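Local atomic coordinates of AtGH3.15 acyl acid amido synthetase (Arabidopsis thaliana, PDB entry 6E1Q), a protein that catalyses the ATP-dependent conjugation of glutamine, and possibly cysteine, to the auxin precursor indole-3-butyric acid and of glutamine to the herbicide 2,4-DB. Residues N23-Q26 and I27-V31; E33-L36 and S37-Q41; N50-D54 and K55-K59. All coordinates share one frame; numbering follows the deposited sequence. Where two conformers were deposited one is given.

Contact 1. Residues N23-Q26 and I27-V31; sequences NVKQ and IQDSV
The carboxylate of Asp29 turns one face to the backbone carbonyl oxygen of Lys25, one helical turn back, which points into it, Lys25 O 3.3 Å from Asp29 CG. CG stands beside the backbone N (chi1 -65°), which folds the group back along the helix toward that carbonyl. Asp29 OD1 forms a salt bridge with Lys55 NZ of helix 55-61, which comes in tilted over the face turned away from Lys25 O. The second flat group, the amide of Gln28, is bonded at both ends to a distant part of the chain: NE2 gives to the carbonyls of Pro352 and Gly355, and OE1 accepts from Phe357 N. The backbone supplies the ordinary i to i+4 bonds, the first from Ile27 N to Asn23 O at 2.9 Å. Ile27 also lays its CG1 against that carbonyl, 3.1 Å from Asn23 O. On another side of the helix a water gives a proton to Gln26 O at 3.1 Å and also bonds Ser30 OG. The carboxylate and Lys25 O are thus acceptors in close approach, with no bond between them. The salt bridge to Lys55 would probably favour the ionised carboxylate, and Lys25 NZ, 4.9 Å from Asp29 OD1 and not in contact with it, may add a weaker pull.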
loop_
_atom_site.group_PDB
_atom_site.type_symbol
_atom_site.label_atom_id
_atom_site.label_comp_id
_atom_site.label_asym_id
_atom_site.label_seq_id
_atom_site.Cartn_x
_atom_site.Cartn_y
_atom_site.Cartn_z
ATOM N N ASN A 23 7.105 -20.265 -19.589
ATOM C CA ASN A 23 8.139 -21.201 -19.147
ATOM C C ASN A 23 8.369 -21.113 -17.644
ATOM O O ASN A 23 9.498 -21.003 -17.163
ATOM C CB ASN A 23 9.418 -20.936 -19.921
ATOM C CG ASN A 23 9.184 -20.964 -21.402
ATOM O OD1 ASN A 23 8.638 -21.931 -21.915
ATOM N ND2 ASN A 23 9.572 -19.901 -22.099
ATOM N N VAL A 24 7.272 -21.203 -16.894
ATOM C CA VAL A 24 7.319 -20.873 -15.473
ATOM C C VAL A 24 8.146 -21.903 -14.706
ATOM O O VAL A 24 9.030 -21.549 -13.922
ATOM C CB VAL A 24 5.885 -20.742 -14.925
ATOM C CG1 VAL A 24 5.888 -20.285 -13.461
ATOM C CG2 VAL A 24 5.069 -19.763 -15.807
ATOM N N LYS A 25 7.895 -23.191 -14.946
ATOM C CA LYS A 25 8.590 -24.233 -14.193
ATOM C C LYS A 25 10.095 -24.170 -14.440
ATOM O O LYS A 25 10.894 -24.211 -13.494
ATOM C CB LYS A 25 7.995 -25.611 -14.557
ATOM C CG LYS A 25 8.582 -26.768 -13.759
ATOM C CD LYS A 25 7.661 -27.110 -12.567
ATOM C CE LYS A 25 8.319 -28.026 -11.528
ATOM N NZ LYS A 25 7.656 -27.940 -10.189
ATOM N N GLN A 26 10.490 -24.001 -15.703
ATOM C CA GLN A 26 11.906 -23.924 -16.043
ATOM C C GLN A 26 12.558 -22.680 -15.447
ATOM O O GLN A 26 13.686 -22.741 -14.948
ATOM C CB GLN A 26 12.074 -23.942 -17.562
ATOM C CG GLN A 26 11.280 -25.054 -18.271
ATOM C CD GLN A 26 9.912 -24.592 -18.790
ATOM O OE1 GLN A 26 8.944 -24.484 -18.031
ATOM N NE2 GLN A 26 9.834 -24.322 -20.089
ATOM N N ILE A 27 11.872 -21.536 -15.496
ATOM C CA ILE A 27 12.470 -20.313 -14.974
ATOM C C ILE A 27 12.628 -20.399 -13.459
ATOM O O ILE A 27 13.687 -20.074 -12.908
ATOM C CB ILE A 27 11.645 -19.083 -15.391
ATOM C CG1 ILE A 27 11.709 -18.906 -16.912
ATOM C CG2 ILE A 27 12.192 -17.846 -14.691
ATOM C CD1 ILE A 27 10.753 -17.863 -17.462
ATOM N N GLN A 28 11.579 -20.830 -12.763
ATOM C CA GLN A 28 11.684 -21.035 -11.320
ATOM C C GLN A 28 12.881 -21.912 -10.956
ATOM O O GLN A 28 13.704 -21.536 -10.111
ATOM C CB GLN A 28 10.390 -21.642 -10.791
ATOM C CG GLN A 28 9.293 -20.609 -10.599
ATOM C CD GLN A 28 9.575 -19.672 -9.441
ATOM O OE1 GLN A 28 9.325 -20.017 -8.293
ATOM N NE2 GLN A 28 10.090 -18.479 -9.737
ATOM N N ASP A 29 13.008 -23.079 -11.599
ATOM C CA ASP A 29 14.111 -23.979 -11.264
ATOM C C ASP A 29 15.457 -23.336 -11.585
ATOM O O ASP A 29 16.437 -23.530 -10.854
ATOM C CB ASP A 29 13.963 -25.312 -12.007
ATOM C CG ASP A 29 12.733 -26.097 -11.570
ATOM O OD1 ASP A 29 12.003 -25.627 -10.666
ATOM O OD2 ASP A 29 12.481 -27.175 -12.147
ATOM N N SER A 30 15.518 -22.554 -12.668
ATOM C CA SER A 30 16.741 -21.827 -12.999
ATOM C C SER A 30 17.084 -20.800 -11.925
ATOM O O SER A 30 18.247 -20.680 -11.522
ATOM C CB SER A 30 16.586 -21.132 -14.347
ATOM O OG SER A 30 16.924 -22.002 -15.407
ATOM N N VAL A 31 16.080 -20.043 -11.467
ATOM C CA VAL A 31 16.282 -19.044 -10.414
ATOM C C VAL A 31 16.836 -19.703 -9.157
ATOM O O VAL A 31 17.835 -19.251 -8.582
ATOM C CB VAL A 31 14.961 -18.303 -10.119
ATOM C CG1 VAL A 31 15.078 -17.478 -8.832
ATOM C CG2 VAL A 31 14.544 -17.434 -11.298
HETATM O O HOH W 1 15.668 -24.832 -16.010
#

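Contact 2. Residues E33-L36 and S37-Q41; sequences EAIL and SRNAQ
Ala34 and Arg38, one turn apart, meet methyl to face: Ala34 CB stands 4.1 Å above the plane of the Arg38 guanidinium, over its centre. The arginine gets there by running its chain extended from CG to NE back along the helix, CG lying beside the backbone N (chi1 -83°), with Arg38 CB only 3.3 Å from Ala34 O. The flat cation therefore rests on a methyl group as on a small hydrophobic platform. Ser37 and Asn39 also turn back, but use their polar atoms. Ser37 OG donates to Glu33 O at 2.5 Å, a length too short to be taken exactly, while its own backbone N bonds the same oxygen from the opposite face of the carbonyl plane, so two donors of one residue share a single acceptor. Asn39 repeats the device where the helix ends: its backbone N reaches Ile35 O at 3.0 Å and its amide ND2 reaches Ile35 O at 2.9 Å. The side chains of Ile35 and Asn39 cross obliquely, with Ile35 CG2 3.7 Å from Asn39 ND2. The other end of that amide is taken as well, OD1 accepting from Asp88 N, which fixes which way round the group sits. Asn39 is the first residue to leave helical geometry, and the doubled bond falls where helix 24-38 ends. Around this end, Leu36 packs on Leu45 and Leu49 of helix 43-49, Ile35 meets Phe398 and Tyr402 in a loop, and the Asn39 carbonyl accepts from Thr42 just before helix 43-49.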
loop_
_atom_site.group_PDB
_atom_site.type_symbol
_atom_site.label_atom_id
_atom_site.label_comp_id
_atom_site.label_asym_id
_atom_site.label_seq_id
_atom_site.Cartn_x
_atom_site.Cartn_y
_atom_site.Cartn_z
ATOM N N GLU A 33 18.403 -22.598 -8.740
ATOM C CA GLU A 33 19.775 -23.054 -8.923
ATOM C C GLU A 33 20.755 -21.889 -8.864
ATOM O O GLU A 33 21.835 -22.008 -8.278
ATOM C CB GLU A 33 19.922 -23.803 -10.247
ATOM C CG GLU A 33 21.358 -24.211 -10.528
ATOM C CD GLU A 33 21.495 -25.053 -11.775
ATOM O OE1 GLU A 33 20.914 -26.158 -11.818
ATOM O OE2 GLU A 33 22.181 -24.606 -12.717
ATOM N N ALA A 34 20.393 -20.746 -9.449
ATOM C CA ALA A 34 21.305 -19.605 -9.445
ATOM C C ALA A 34 21.506 -19.069 -8.034
ATOM O O ALA A 34 22.638 -18.789 -7.624
ATOM C CB ALA A 34 20.776 -18.506 -10.368
ATOM N N ILE A 35 20.422 -18.939 -7.267
ATOM C CA ILE A 35 20.536 -18.407 -5.911
ATOM C C ILE A 35 21.374 -19.329 -5.042
ATOM O O ILE A 35 22.287 -18.881 -4.335
ATOM C CB ILE A 35 19.144 -18.195 -5.294
ATOM C CG1 ILE A 35 18.460 -17.001 -5.952
ATOM C CG2 ILE A 35 19.271 -17.987 -3.766
ATOM C CD1 ILE A 35 16.989 -16.848 -5.545
ATOM N N LEU A 36 21.066 -20.632 -5.071
ATOM C CA LEU A 36 21.777 -21.576 -4.219
ATOM C C LEU A 36 23.237 -21.719 -4.626
ATOM O O LEU A 36 24.102 -21.927 -3.765
ATOM C CB LEU A 36 21.090 -22.943 -4.248
ATOM C CG LEU A 36 19.641 -22.956 -3.750
ATOM C CD1 LEU A 36 19.142 -24.378 -3.605
ATOM C CD2 LEU A 36 19.473 -22.171 -2.446
ATOM N N SER A 37 23.533 -21.626 -5.926
ATOM C CA SER A 37 24.924 -21.733 -6.363
ATOM C C SER A 37 25.716 -20.486 -5.983
ATOM O O SER A 37 26.807 -20.582 -5.418
ATOM C CB SER A 37 24.998 -21.980 -7.871
ATOM O OG SER A 37 24.159 -23.051 -8.265
ATOM N N ARG A 38 25.172 -19.303 -6.272
ATOM C CA ARG A 38 25.915 -18.073 -6.021
ATOM C C ARG A 38 26.087 -17.803 -4.531
ATOM O O ARG A 38 27.085 -17.190 -4.133
ATOM C CB ARG A 38 25.228 -16.889 -6.715
ATOM C CG ARG A 38 25.619 -16.766 -8.196
ATOM C CD ARG A 38 24.652 -15.931 -9.043
ATOM N NE ARG A 38 24.662 -16.360 -10.448
ATOM C CZ ARG A 38 23.859 -15.886 -11.403
ATOM N NH1 ARG A 38 22.956 -14.949 -11.131
ATOM N NH2 ARG A 38 23.953 -16.357 -12.640
ATOM N N ASN A 39 25.154 -18.267 -3.692
ATOM C CA ASN A 39 25.173 -17.960 -2.264
ATOM C C ASN A 39 25.593 -19.149 -1.409
ATOM O O ASN A 39 25.361 -19.146 -0.195
ATOM C CB ASN A 39 23.804 -17.446 -1.818
ATOM C CG ASN A 39 23.459 -16.118 -2.452
ATOM O OD1 ASN A 39 24.060 -15.090 -2.134
ATOM N ND2 ASN A 39 22.496 -16.132 -3.364
ATOM N N ALA A 40 26.245 -20.141 -2.020
ATOM C CA ALA A 40 26.545 -21.399 -1.344
ATOM C C ALA A 40 27.529 -21.227 -0.193
ATOM O O ALA A 40 27.555 -22.057 0.722
ATOM C CB ALA A 40 27.102 -22.408 -2.353
ATOM N N GLN A 41 28.368 -20.195 -0.223
ATOM C CA GLN A 41 29.333 -20.011 0.848
ATOM C C GLN A 41 28.948 -18.886 1.803
ATOM O O GLN A 41 29.758 -18.522 2.660
ATOM C CB GLN A 41 30.734 -19.783 0.276
ATOM C CG GLN A 41 31.316 -21.018 -0.431
ATOM C CD GLN A 41 31.502 -22.214 0.510
ATOM O OE1 GLN A 41 30.779 -23.212 0.420
ATOM N NE2 GLN A 41 32.476 -22.116 1.414
#

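Contact 3. Residues N50-D54 and K55-K59; sequences NGQVD and KQNFK
Asp54 is the N-cap of helix 55-61, and its carboxylate meets Asn57, three residues on, through both oxygens. Its backbone carbonyl starts the helical ladder, Asp54 O accepting from Phe58 N at 3.2 Å, and the ring of Phe58 packs on Leu32 and Leu36 of helix 24-38. From Asp54 CB, which lies beside the backbone of Lys55, CG is placed between the backbone N and the carbonyl carbon (chi1 68°), turning the carboxylate over the first helical turn. Asp54 CG comes within 3.2 Å of Asn57 ND2. Beyond it the two oxygens divide the work. OD2 accepts the backbone N-H of Asn57 in the capping bond, 2.7 Å from Asp54 OD2 to Asn57 N and nearly straight at 167°, with the donor well above the carboxylate plane. At the other tip, Asp54 OD1 is met on its syn side by Asn57 ND2 at 2.5 Å, a distance doubtfully short for such a bond. An alanine here would keep the backbone bond to Phe58, but is likely to leave the Asn57 N-H without its cap and its side-chain amide free to turn. Where Asn57 ND2 meets Asp54 OD1, the amide plane is turned 77° from that of the carboxylate.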
loop_
_atom_site.group_PDB
_atom_site.type_symbol
_atom_site.label_atom_id
_atom_site.label_comp_id
_atom_site.label_asym_id
_atom_site.label_seq_id
_atom_site.Cartn_x
_atom_site.Cartn_y
_atom_site.Cartn_z
ATOM N N ASN A 50 25.497 -26.820 3.206
ATOM C CA ASN A 50 26.884 -27.282 3.123
ATOM C C ASN A 50 27.320 -27.481 1.673
ATOM O O ASN A 50 28.057 -28.412 1.343
ATOM C CB ASN A 50 27.092 -28.557 3.943
ATOM C CG ASN A 50 26.923 -28.323 5.438
ATOM O OD1 ASN A 50 25.890 -28.665 6.019
ATOM N ND2 ASN A 50 27.942 -27.742 6.067
ATOM N N GLY A 51 26.848 -26.595 0.792
ATOM C CA GLY A 51 27.268 -26.576 -0.593
ATOM C C GLY A 51 26.295 -27.172 -1.589
ATOM O O GLY A 51 26.468 -26.956 -2.793
ATOM N N GLN A 52 25.290 -27.918 -1.130
ATOM C CA GLN A 52 24.294 -28.468 -2.039
ATOM C C GLN A 52 23.511 -27.344 -2.702
ATOM O O GLN A 52 23.231 -26.312 -2.084
ATOM C CB GLN A 52 23.340 -29.396 -1.289
ATOM C CG GLN A 52 24.027 -30.464 -0.452
ATOM C CD GLN A 52 24.463 -31.660 -1.269
ATOM O OE1 GLN A 52 25.187 -31.524 -2.255
ATOM N NE2 GLN A 52 24.023 -32.846 -0.863
ATOM N N VAL A 53 23.159 -27.546 -3.971
ATOM C CA VAL A 53 22.377 -26.575 -4.731
ATOM C C VAL A 53 21.106 -27.173 -5.310
ATOM O O VAL A 53 20.348 -26.461 -5.972
ATOM C CB VAL A 53 23.217 -25.927 -5.852
ATOM C CG1 VAL A 53 24.450 -25.258 -5.273
ATOM C CG2 VAL A 53 23.625 -26.990 -6.896
ATOM N N ASP A 54 20.852 -28.455 -5.081
ATOM C CA ASP A 54 19.698 -29.129 -5.652
ATOM C C ASP A 54 18.431 -28.745 -4.898
ATOM O O ASP A 54 18.468 -28.345 -3.731
ATOM C CB ASP A 54 19.890 -30.638 -5.593
ATOM C CG ASP A 54 19.874 -31.157 -4.172
ATOM O OD1 ASP A 54 20.900 -31.012 -3.476
ATOM O OD2 ASP A 54 18.829 -31.691 -3.743
ATOM N N LYS A 55 17.290 -28.903 -5.577
ATOM C CA LYS A 55 16.031 -28.437 -5.002
ATOM C C LYS A 55 15.624 -29.268 -3.791
ATOM O O LYS A 55 15.105 -28.725 -2.805
ATOM C CB LYS A 55 14.920 -28.458 -6.052
ATOM C CG LYS A 55 13.591 -27.970 -5.492
ATOM C CD LYS A 55 12.452 -28.065 -6.488
ATOM C CE LYS A 55 12.666 -27.144 -7.675
ATOM N NZ LYS A 55 11.369 -26.876 -8.355
ATOM N N GLN A 56 15.854 -30.580 -3.838
ATOM C CA GLN A 56 15.346 -31.445 -2.778
ATOM C C GLN A 56 16.082 -31.218 -1.463
ATOM O O GLN A 56 15.465 -31.222 -0.391
ATOM C CB GLN A 56 15.424 -32.911 -3.207
ATOM C CG GLN A 56 14.222 -33.737 -2.755
ATOM C CD GLN A 56 12.908 -32.952 -2.791
ATOM O OE1 GLN A 56 12.575 -32.303 -3.788
ATOM N NE2 GLN A 56 12.165 -33.000 -1.689
ATOM N N ASN A 57 17.399 -31.023 -1.513
ATOM C CA ASN A 57 18.116 -30.649 -0.301
ATOM C C ASN A 57 17.666 -29.283 0.206
ATOM O O ASN A 57 17.614 -29.050 1.420
ATOM C CB ASN A 57 19.621 -30.663 -0.554
ATOM C CG ASN A 57 20.211 -32.053 -0.429
ATOM O OD1 ASN A 57 19.968 -32.753 0.552
ATOM N ND2 ASN A 57 20.991 -32.462 -1.427
ATOM N N PHE A 58 17.338 -28.371 -0.711
ATOM C CA PHE A 58 16.786 -27.080 -0.323
ATOM C C PHE A 58 15.509 -27.266 0.486
ATOM O O PHE A 58 15.390 -26.756 1.605
ATOM C CB PHE A 58 16.551 -26.247 -1.590
ATOM C CG PHE A 58 15.833 -24.939 -1.363
ATOM C CD1 PHE A 58 16.537 -23.788 -1.056
ATOM C CD2 PHE A 58 14.460 -24.850 -1.539
ATOM C CE1 PHE A 58 15.884 -22.587 -0.878
ATOM C CE2 PHE A 58 13.803 -23.648 -1.362
ATOM C CZ PHE A 58 14.517 -22.512 -1.055
ATOM N N LYS A 59 14.562 -28.051 -0.044
ATOM C CA LYS A 59 13.266 -28.214 0.609
ATOM C C LYS A 59 13.394 -28.930 1.942
ATOM O O LYS A 59 12.659 -28.616 2.883
ATOM C CB LYS A 59 12.299 -28.965 -0.313
ATOM C CG LYS A 59 11.980 -28.245 -1.632
ATOM C CD LYS A 59 10.493 -27.880 -1.733
ATOM C CE LYS A 59 10.131 -27.268 -3.086
ATOM N NZ LYS A 59 8.847 -26.476 -3.045
#

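The three contacts follow one another along the chain, all in the N-terminal part of the enzyme and toward the periphery of the molecule. Contacts 1 and 2 mark the start and the end of helix 24-38, their centres 15 Å apart. After helix 43-49 the chain turns back, and contact 3 begins helix 55-61 beside helix 24-38, its centre about 10 Å from that of contact 2 and 16 Å from that of contact 1. The salt bridge from Asp29 OD1 to Lys55 NZ, 2.7 Å, joins contacts 1 and 3; Leu36 CD2 on Phe58 CD1, 3.6 Å, joins contacts 2 and 3. The salt bridge and the packing hold helices 24-38 and 55-61 against each other. The side chain of Gln28 lies about 12 Å from that of substrate-binding Phe332.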